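Local coordinates for protein copper-transporting ATPase PAA2, chloroplastic (Arabidopsis thaliana, PDB 5LBK) that uses ATP to move copper across the chloroplast thylakoid membrane, represented here by its nucleotide-binding N-domain, at residues E17-K29 / I39-T53. Numbering follows the deposited sequence.
Sequences EQEVLKMAAAVEK and IVNEAESLNLKTPET
Leu21 shows how one branched side chain can join a helix to both the helix and the loop that follow it. Its CB already touches CD1 of Leu48, and CG comes nearer to the same methyl while facing CB of Ala43. With CG anti to the backbone N (chi1 -169°), the two methyls divide the work. Leu21 CD1 meets the carbonyl oxygen and CG2 of Ile39, the two side chains running past one another in opposite directions; Leu21 CD2 lies 3.6 Å from Leu48 CD1 and 3.7 Å from Leu46 CD1, and against CG of Glu42. Both of these leucines cross Leu21 at roughly a right angle.

One turn on, small residues bring the backbones together, and Ala25 CB sits 3.6 Å from Ala43 CB and also touches CG2 of Thr50. Helices 17-27 and 34-45 form the helical hairpin of the compact N-domain of P1B-type ATPases; the axes of 17-27 and 39-45 approach to 8.6 Å and cross at -129°. The pair packs on the six-stranded antiparallel sheet, where Ala24 and Ile39 both reach Ile132. Near the end of helix 17-27, CG2 of Val40 presses on the carbonyl oxygen of Glu28 at 3.4 Å.

After the Schellman motif at Asn47, which closes helix 34-45 with positive phi, the chain reverses and runs beside helix 17-27 in its direction. There the extended Lys22 chain passes its CG, CD and CE over the carbonyl oxygen of Lys49, while CE also reaches CD2 of Leu48. Lys29 is bent at chi2 (64°), and Lys29 NZ donates to Thr50 OG1 at 3.1 Å, the two side chains meeting tip to tip, in the only direct hydrogen bond between the segments. Farther along, Ala26 CB rests against Pro51 CG, and a water donates to Ala26 O at 2.6 Å while hydrogen-bonding Thr53 OG1 at 2.9 Å.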
ATOM      1  N   GLU A  17       9.363   6.114   3.336  1.00 41.36           N
ATOM      2  CA  GLU A  17       8.868   5.757   2.013  1.00 38.99           C
ATOM      3  C   GLU A  17       9.249   4.327   1.638  1.00 40.54           C
ATOM      4  O   GLU A  17       8.406   3.544   1.167  1.00 38.63           O
ATOM      5  CB  GLU A  17       9.424   6.771   1.006  1.00 52.89           C
ATOM      6  CG  GLU A  17       9.407   6.354  -0.437  1.00 51.29           C
ATOM      7  CD  GLU A  17      10.750   5.860  -0.920  1.00 57.35           C
ATOM      8  OE1 GLU A  17      11.775   6.539  -0.688  1.00 66.04           O
ATOM      9  OE2 GLU A  17      10.777   4.780  -1.540  1.00 54.68           O
ATOM     10  N   GLN A  18      10.512   3.952   1.869  1.00 42.03           N
ATOM     11  CA  GLN A  18      10.946   2.627   1.455  1.00 44.38           C
ATOM     12  C   GLN A  18      10.141   1.557   2.174  1.00 41.75           C
ATOM     13  O   GLN A  18       9.867   0.486   1.610  1.00 41.29           O
ATOM     14  CB  GLN A  18      12.450   2.438   1.714  1.00 53.90           C
ATOM     15  CG  GLN A  18      12.860   2.384   3.210  1.00 70.02           C
ATOM     16  CD  GLN A  18      14.323   1.978   3.454  1.00 78.88           C
ATOM     17  OE1 GLN A  18      15.025   1.492   2.557  1.00 58.34           O
ATOM     18  NE2 GLN A  18      14.776   2.166   4.692  1.00 92.47           N
ATOM     19  N   GLU A  19       9.788   1.803   3.434  1.00 41.33           N
ATOM     20  CA  GLU A  19       9.071   0.781   4.183  1.00 40.27           C
ATOM     21  C   GLU A  19       7.677   0.587   3.610  1.00 50.83           C
ATOM     22  O   GLU A  19       7.201  -0.550   3.519  1.00 36.27           O
ATOM     23  CB  GLU A  19       8.979   1.129   5.664  1.00 40.87           C
ATOM     24  CG  GLU A  19      10.297   1.123   6.411  1.00 55.41           C
ATOM     25  CD  GLU A  19      10.137   1.295   7.930  1.00 70.86           C
ATOM     26  OE1 GLU A  19      10.446   0.332   8.671  1.00 78.41           O
ATOM     27  OE2 GLU A  19       9.710   2.390   8.383  1.00 70.55           O
ATOM     28  N   VAL A  20       7.015   1.691   3.214  1.00 34.66           N
ATOM     29  CA  VAL A  20       5.681   1.606   2.620  1.00 31.63           C
ATOM     30  C   VAL A  20       5.739   0.849   1.306  1.00 34.67           C
ATOM     31  O   VAL A  20       4.901  -0.025   1.037  1.00 31.52           O
ATOM     32  CB  VAL A  20       5.062   3.012   2.444  1.00 30.50           C
ATOM     33  CG1 VAL A  20       3.754   2.955   1.621  1.00 37.13           C
ATOM     34  CG2 VAL A  20       4.825   3.622   3.815  1.00 29.87           C
ATOM     35  N   LEU A  21       6.720   1.174   0.470  1.00 33.29           N
ATOM     36  CA  LEU A  21       6.888   0.470  -0.789  1.00 33.91           C
ATOM     37  C   LEU A  21       7.211  -1.001  -0.567  1.00 35.65           C
ATOM     38  O   LEU A  21       6.717  -1.851  -1.314  1.00 35.35           O
ATOM     39  CB  LEU A  21       7.986   1.147  -1.592  1.00 35.89           C
ATOM     40  CG  LEU A  21       8.193   0.765  -3.035  1.00 52.15           C
ATOM     41  CD1 LEU A  21       6.897   0.800  -3.834  1.00 42.95           C
ATOM     42  CD2 LEU A  21       9.280   1.737  -3.596  1.00 40.07           C
ATOM     43  N   LYS A  22       8.090  -1.317   0.408  1.00 37.87           N
ATOM     44  CA  LYS A  22       8.476  -2.708   0.659  1.00 39.85           C
ATOM     45  C   LYS A  22       7.269  -3.545   1.038  1.00 38.00           C
ATOM     46  O   LYS A  22       7.120  -4.685   0.584  1.00 38.81           O
ATOM     47  CB  LYS A  22       9.491  -2.810   1.791  1.00 42.44           C
ATOM     48  CG  LYS A  22      10.908  -2.463   1.411  1.00 50.60           C
ATOM     49  CD  LYS A  22      11.837  -2.655   2.607  1.00 52.26           C
ATOM     50  CE  LYS A  22      13.308  -2.498   2.187  1.00 68.95           C
ATOM     51  NZ  LYS A  22      14.286  -2.624   3.307  1.00 71.69           N
ATOM     52  N   MET A  23       6.457  -3.024   1.952  1.00 36.02           N
ATOM     53  CA  MET A  23       5.216  -3.708   2.332  1.00 34.40           C
ATOM     54  C   MET A  23       4.264  -3.819   1.163  1.00 32.73           C
ATOM     55  O   MET A  23       3.653  -4.887   0.952  1.00 32.92           O
ATOM     56  CB  MET A  23       4.539  -2.961   3.474  1.00 32.86           C
ATOM     57  CG  MET A  23       5.219  -3.144   4.856  1.00 37.98           C
ATOM     58  SD  MET A  23       4.309  -2.139   6.074  1.00 57.64           S
ATOM     59  CE  MET A  23       5.157  -2.608   7.588  1.00 74.73           C
ATOM     60  N   ALA A  24       4.105  -2.748   0.385  1.00 31.34           N
ATOM     61  CA  ALA A  24       3.123  -2.821  -0.695  1.00 29.88           C
ATOM     62  C   ALA A  24       3.569  -3.835  -1.749  1.00 32.08           C
ATOM     63  O   ALA A  24       2.761  -4.604  -2.267  1.00 32.99           O
ATOM     64  CB  ALA A  24       2.921  -1.458  -1.325  1.00 28.24           C
ATOM     65  N   ALA A  25       4.846  -3.827  -2.095  1.00 33.97           N
ATOM     66  CA  ALA A  25       5.330  -4.810  -3.067  1.00 36.29           C
ATOM     67  C   ALA A  25       5.288  -6.248  -2.536  1.00 43.10           C
ATOM     68  O   ALA A  25       5.105  -7.200  -3.325  1.00 42.36           O
ATOM     69  CB  ALA A  25       6.749  -4.431  -3.490  1.00 43.52           C
ATOM     70  N   ALA A  26       5.467  -6.446  -1.226  1.00 38.05           N
ATOM     71  CA  ALA A  26       5.304  -7.785  -0.657  1.00 39.45           C
ATOM     72  C   ALA A  26       3.893  -8.295  -0.880  1.00 38.07           C
ATOM     73  O   ALA A  26       3.689  -9.467  -1.232  1.00 40.87           O
ATOM     74  CB  ALA A  26       5.604  -7.786   0.837  1.00 40.16           C
ATOM     75  N   VAL A  27       2.900  -7.429  -0.654  1.00 35.34           N
ATOM     76  CA  VAL A  27       1.513  -7.824  -0.889  1.00 34.28           C
ATOM     77  C   VAL A  27       1.236  -8.021  -2.375  1.00 34.82           C
ATOM     78  O   VAL A  27       0.483  -8.946  -2.755  1.00 39.86           O
ATOM     79  CB  VAL A  27       0.564  -6.778  -0.266  1.00 31.55           C
ATOM     80  CG1 VAL A  27      -0.855  -7.111  -0.570  1.00 33.08           C
ATOM     81  CG2 VAL A  27       0.745  -6.746   1.190  1.00 31.53           C
ATOM     82  N   GLU A  28       1.796  -7.180  -3.227  1.00 42.87           N
ATOM     83  CA  GLU A  28       1.517  -7.179  -4.658  1.00 45.83           C
ATOM     84  C   GLU A  28       2.384  -8.161  -5.437  1.00 52.48           C
ATOM     85  O   GLU A  28       2.281  -8.195  -6.657  1.00 56.07           O
ATOM     86  CB  GLU A  28       1.697  -5.780  -5.218  1.00 43.40           C
ATOM     87  CG  GLU A  28       0.710  -4.784  -4.630  1.00 46.03           C
ATOM     88  CD  GLU A  28      -0.636  -4.887  -5.256  1.00 40.71           C
ATOM     89  OE1 GLU A  28      -0.959  -4.019  -6.083  1.00 60.32           O
ATOM     90  OE2 GLU A  28      -1.340  -5.856  -4.967  1.00 54.31           O
ATOM     91  N   LYS A  29       3.162  -8.992  -4.739  1.00 54.50           N
ATOM     92  CA  LYS A  29       4.255  -9.759  -5.340  1.00 60.59           C
ATOM     93  C   LYS A  29       3.836 -10.483  -6.618  1.00 71.58           C
ATOM     94  O   LYS A  29       4.492 -10.361  -7.662  1.00 70.49           O
ATOM     95  CB  LYS A  29       4.787 -10.760  -4.313  1.00 61.81           C
ATOM     96  CG  LYS A  29       6.236 -11.254  -4.565  1.00 66.92           C
ATOM     97  CD  LYS A  29       7.256 -10.111  -4.460  1.00 65.57           C
ATOM     98  CE  LYS A  29       8.650 -10.614  -4.684  1.00 75.98           C
ATOM     99  NZ  LYS A  29       9.657  -9.494  -4.792  1.00 73.20           N
ATOM    100  N   ILE A  39       4.268  -1.395  -8.887  1.00 48.83           N
ATOM    101  CA  ILE A  39       4.743  -1.311  -7.506  1.00 46.43           C
ATOM    102  C   ILE A  39       5.887  -2.294  -7.300  1.00 47.05           C
ATOM    103  O   ILE A  39       6.932  -1.970  -6.732  1.00 46.10           O
ATOM    104  CB  ILE A  39       3.590  -1.581  -6.520  1.00 45.62           C
ATOM    105  CG1 ILE A  39       2.583  -0.425  -6.539  1.00 40.47           C
ATOM    106  CG2 ILE A  39       4.114  -1.796  -5.104  1.00 44.83           C
ATOM    107  CD1 ILE A  39       1.360  -0.710  -5.792  1.00 42.11           C
ATOM    108  N   VAL A  40       5.694  -3.520  -7.757  1.00 49.81           N
ATOM    109  CA  VAL A  40       6.748  -4.523  -7.638  1.00 51.79           C
ATOM    110  C   VAL A  40       7.999  -4.078  -8.392  1.00 54.29           C
ATOM    111  O   VAL A  40       9.107  -4.143  -7.857  1.00 54.02           O
ATOM    112  CB  VAL A  40       6.253  -5.883  -8.138  1.00 54.93           C
ATOM    113  CG1 VAL A  40       7.377  -6.902  -8.044  1.00 57.19           C
ATOM    114  CG2 VAL A  40       5.094  -6.314  -7.311  1.00 52.64           C
ATOM    115  N   ASN A  41       7.831  -3.613  -9.640  1.00 57.02           N
ATOM    116  CA  ASN A  41       8.988  -3.202 -10.453  1.00 60.03           C
ATOM    117  C   ASN A  41       9.748  -2.060  -9.805  1.00 57.47           C
ATOM    118  O   ASN A  41      10.969  -1.956  -9.962  1.00 59.34           O
ATOM    119  CB  ASN A  41       8.560  -2.758 -11.861  1.00 63.34           C
ATOM    120  CG  ASN A  41       8.033  -3.901 -12.714  1.00 77.50           C
ATOM    121  OD1 ASN A  41       8.368  -5.059 -12.490  1.00 68.75           O
ATOM    122  ND2 ASN A  41       7.190  -3.573 -13.694  1.00 81.16           N
ATOM    123  N   GLU A  42       9.039  -1.172  -9.099  1.00 56.13           N
ATOM    124  CA  GLU A  42       9.698  -0.045  -8.451  1.00 51.33           C
ATOM    125  C   GLU A  42      10.499  -0.496  -7.239  1.00 49.72           C
ATOM    126  O   GLU A  42      11.636  -0.060  -7.041  1.00 50.40           O
ATOM    127  CB  GLU A  42       8.656   1.001  -8.056  1.00 49.00           C
ATOM    128  CG  GLU A  42       9.206   2.215  -7.317  1.00 54.62           C
ATOM    129  CD  GLU A  42       9.909   3.217  -8.210  1.00 68.24           C
ATOM    130  OE1 GLU A  42       9.727   3.178  -9.445  1.00 58.62           O
ATOM    131  OE2 GLU A  42      10.636   4.062  -7.655  1.00 83.58           O
ATOM    132  N   ALA A  43       9.942  -1.385  -6.427  1.00 47.93           N
ATOM    133  CA  ALA A  43      10.716  -1.964  -5.344  1.00 46.98           C
ATOM    134  C   ALA A  43      11.927  -2.699  -5.899  1.00 50.68           C
ATOM    135  O   ALA A  43      13.013  -2.653  -5.311  1.00 54.89           O
ATOM    136  CB  ALA A  43       9.837  -2.911  -4.531  1.00 52.42           C
ATOM    137  N   GLU A  44      11.748  -3.341  -7.049  1.00 54.06           N
ATOM    138  CA  GLU A  44      12.832  -4.062  -7.707  1.00 58.10           C
ATOM    139  C   GLU A  44      13.865  -3.078  -8.256  1.00 61.85           C
ATOM    140  O   GLU A  44      15.062  -3.225  -8.013  1.00 61.78           O
ATOM    141  CB  GLU A  44      12.284  -4.932  -8.840  1.00 61.58           C
ATOM    142  CG  GLU A  44      13.343  -5.411  -9.819  1.00 73.50           C
ATOM    143  CD  GLU A  44      12.747  -6.080 -11.041  1.00 80.96           C
ATOM    144  OE1 GLU A  44      11.939  -7.019 -10.873  1.00 84.93           O
ATOM    145  OE2 GLU A  44      13.085  -5.668 -12.171  1.00 86.35           O
ATOM    146  N   SER A  45      13.395  -2.074  -8.993  1.00 60.20           N
ATOM    147  CA  SER A  45      14.280  -1.063  -9.563  1.00 62.21           C
ATOM    148  C   SER A  45      15.138  -0.394  -8.491  1.00 64.59           C
ATOM    149  O   SER A  45      16.298  -0.053  -8.746  1.00 62.69           O
ATOM    150  CB  SER A  45      13.473  -0.002 -10.319  1.00 81.06           C
ATOM    151  OG  SER A  45      13.078  -0.447 -11.605  1.00 91.67           O
ATOM    152  N   LEU A  46      14.586  -0.193  -7.290  1.00 66.35           N
ATOM    153  CA  LEU A  46      15.281   0.477  -6.189  1.00 68.92           C
ATOM    154  C   LEU A  46      16.064  -0.487  -5.318  1.00 72.50           C
ATOM    155  O   LEU A  46      16.644  -0.060  -4.313  1.00 74.87           O
ATOM    156  CB  LEU A  46      14.280   1.244  -5.303  1.00 65.50           C
ATOM    157  CG  LEU A  46      13.441   2.331  -5.978  1.00 62.21           C
ATOM    158  CD1 LEU A  46      12.485   2.979  -4.976  1.00 59.54           C
ATOM    159  CD2 LEU A  46      14.299   3.409  -6.620  1.00 64.99           C
ATOM    160  N   ASN A  47      16.088  -1.774  -5.673  1.00 73.23           N
ATOM    161  CA  ASN A  47      16.870  -2.768  -4.946  1.00 77.20           C
ATOM    162  C   ASN A  47      16.347  -2.948  -3.521  1.00 75.95           C
ATOM    163  O   ASN A  47      17.112  -3.104  -2.569  1.00 79.40           O
ATOM    164  CB  ASN A  47      18.358  -2.395  -4.944  1.00 82.65           C
ATOM    165  CG  ASN A  47      18.912  -2.140  -6.353  1.00 86.44           C
ATOM    166  OD1 ASN A  47      19.663  -1.178  -6.573  1.00 86.61           O
ATOM    167  ND2 ASN A  47      18.548  -3.001  -7.306  1.00 83.45           N
ATOM    168  N   LEU A  48      15.022  -2.939  -3.371  1.00 71.18           N
ATOM    169  CA  LEU A  48      14.399  -3.155  -2.075  1.00 69.88           C
ATOM    170  C   LEU A  48      14.072  -4.637  -1.897  1.00 71.44           C
ATOM    171  O   LEU A  48      13.436  -5.248  -2.764  1.00 85.36           O
ATOM    172  CB  LEU A  48      13.117  -2.327  -1.943  1.00 64.95           C
ATOM    173  CG  LEU A  48      13.255  -0.799  -2.012  1.00 64.50           C
ATOM    174  CD1 LEU A  48      11.862  -0.139  -1.950  1.00 65.30           C
ATOM    175  CD2 LEU A  48      14.130  -0.289  -0.893  1.00 68.04           C
ATOM    176  N   LYS A  49      14.461  -5.197  -0.756  1.00 72.99           N
ATOM    177  CA  LYS A  49      14.160  -6.587  -0.438  1.00 73.93           C
ATOM    178  C   LYS A  49      12.778  -6.648   0.191  1.00 69.79           C
ATOM    179  O   LYS A  49      12.549  -6.052   1.249  1.00 69.11           O
ATOM    180  CB  LYS A  49      15.194  -7.174   0.518  1.00 79.05           C
ATOM    181  CG  LYS A  49      15.016  -8.656   0.794  1.00 82.42           C
ATOM    182  CD  LYS A  49      15.423  -9.513  -0.407  1.00 85.62           C
ATOM    183  CE  LYS A  49      16.932  -9.444  -0.666  1.00 88.50           C
ATOM    184  NZ  LYS A  49      17.363 -10.424  -1.701  1.00102.53           N
ATOM    185  N   THR A  50      11.864  -7.379  -0.447  1.00 67.59           N
ATOM    186  CA  THR A  50      10.520  -7.419   0.096  1.00 64.17           C
ATOM    187  C   THR A  50      10.426  -8.509   1.169  1.00 71.51           C
ATOM    188  O   THR A  50      10.995  -9.588   1.004  1.00 69.36           O
ATOM    189  CB  THR A  50       9.491  -7.681  -1.017  1.00 64.89           C
ATOM    190  OG1 THR A  50       9.828  -8.893  -1.705  1.00 74.02           O
ATOM    191  CG2 THR A  50       9.479  -6.537  -2.028  1.00 65.29           C
ATOM    192  N   PRO A  51       9.723  -8.262   2.271  1.00 64.36           N
ATOM    193  CA  PRO A  51       9.561  -9.311   3.284  1.00 66.60           C
ATOM    194  C   PRO A  51       8.713 -10.469   2.779  1.00 65.73           C
ATOM    195  O   PRO A  51       7.893 -10.341   1.863  1.00 62.29           O
ATOM    196  CB  PRO A  51       8.868  -8.594   4.443  1.00 64.68           C
ATOM    197  CG  PRO A  51       8.137  -7.486   3.797  1.00 62.52           C
ATOM    198  CD  PRO A  51       9.061  -7.015   2.676  1.00 61.04           C
ATOM    199  N   GLU A  52       8.930 -11.618   3.411  1.00 69.26           N
ATOM    200  CA  GLU A  52       8.280 -12.846   2.988  1.00 69.67           C
ATOM    201  C   GLU A  52       6.810 -12.844   3.394  1.00 67.02           C
ATOM    202  O   GLU A  52       6.388 -12.162   4.332  1.00 64.40           O
ATOM    203  CB  GLU A  52       8.987 -14.063   3.586  1.00 75.18           C
ATOM    204  CG  GLU A  52      10.448 -14.214   3.172  1.00 79.55           C
ATOM    205  CD  GLU A  52      10.630 -14.557   1.704  1.00 85.77           C
ATOM    206  OE1 GLU A  52       9.616 -14.722   1.001  1.00 94.10           O
ATOM    207  OE2 GLU A  52      11.792 -14.677   1.254  1.00 99.44           O
ATOM    208  N   THR A  53       6.021 -13.615   2.657  1.00 64.96           N
ATOM    209  CA  THR A  53       4.615 -13.785   2.977  1.00 62.10           C
ATOM    210  C   THR A  53       4.193 -15.202   2.638  1.00 64.28           C
ATOM    211  O   THR A  53       4.562 -15.723   1.585  1.00 65.61           O
ATOM    212  CB  THR A  53       3.722 -12.819   2.202  1.00 56.89           C
ATOM    213  OG1 THR A  53       3.846 -13.066   0.798  1.00 62.70           O
ATOM    214  CG2 THR A  53       4.098 -11.412   2.497  1.00 63.18           C
TER
HETATM  215  O   HOH W   1       5.195 -11.640  -1.319  1.00 46.20           O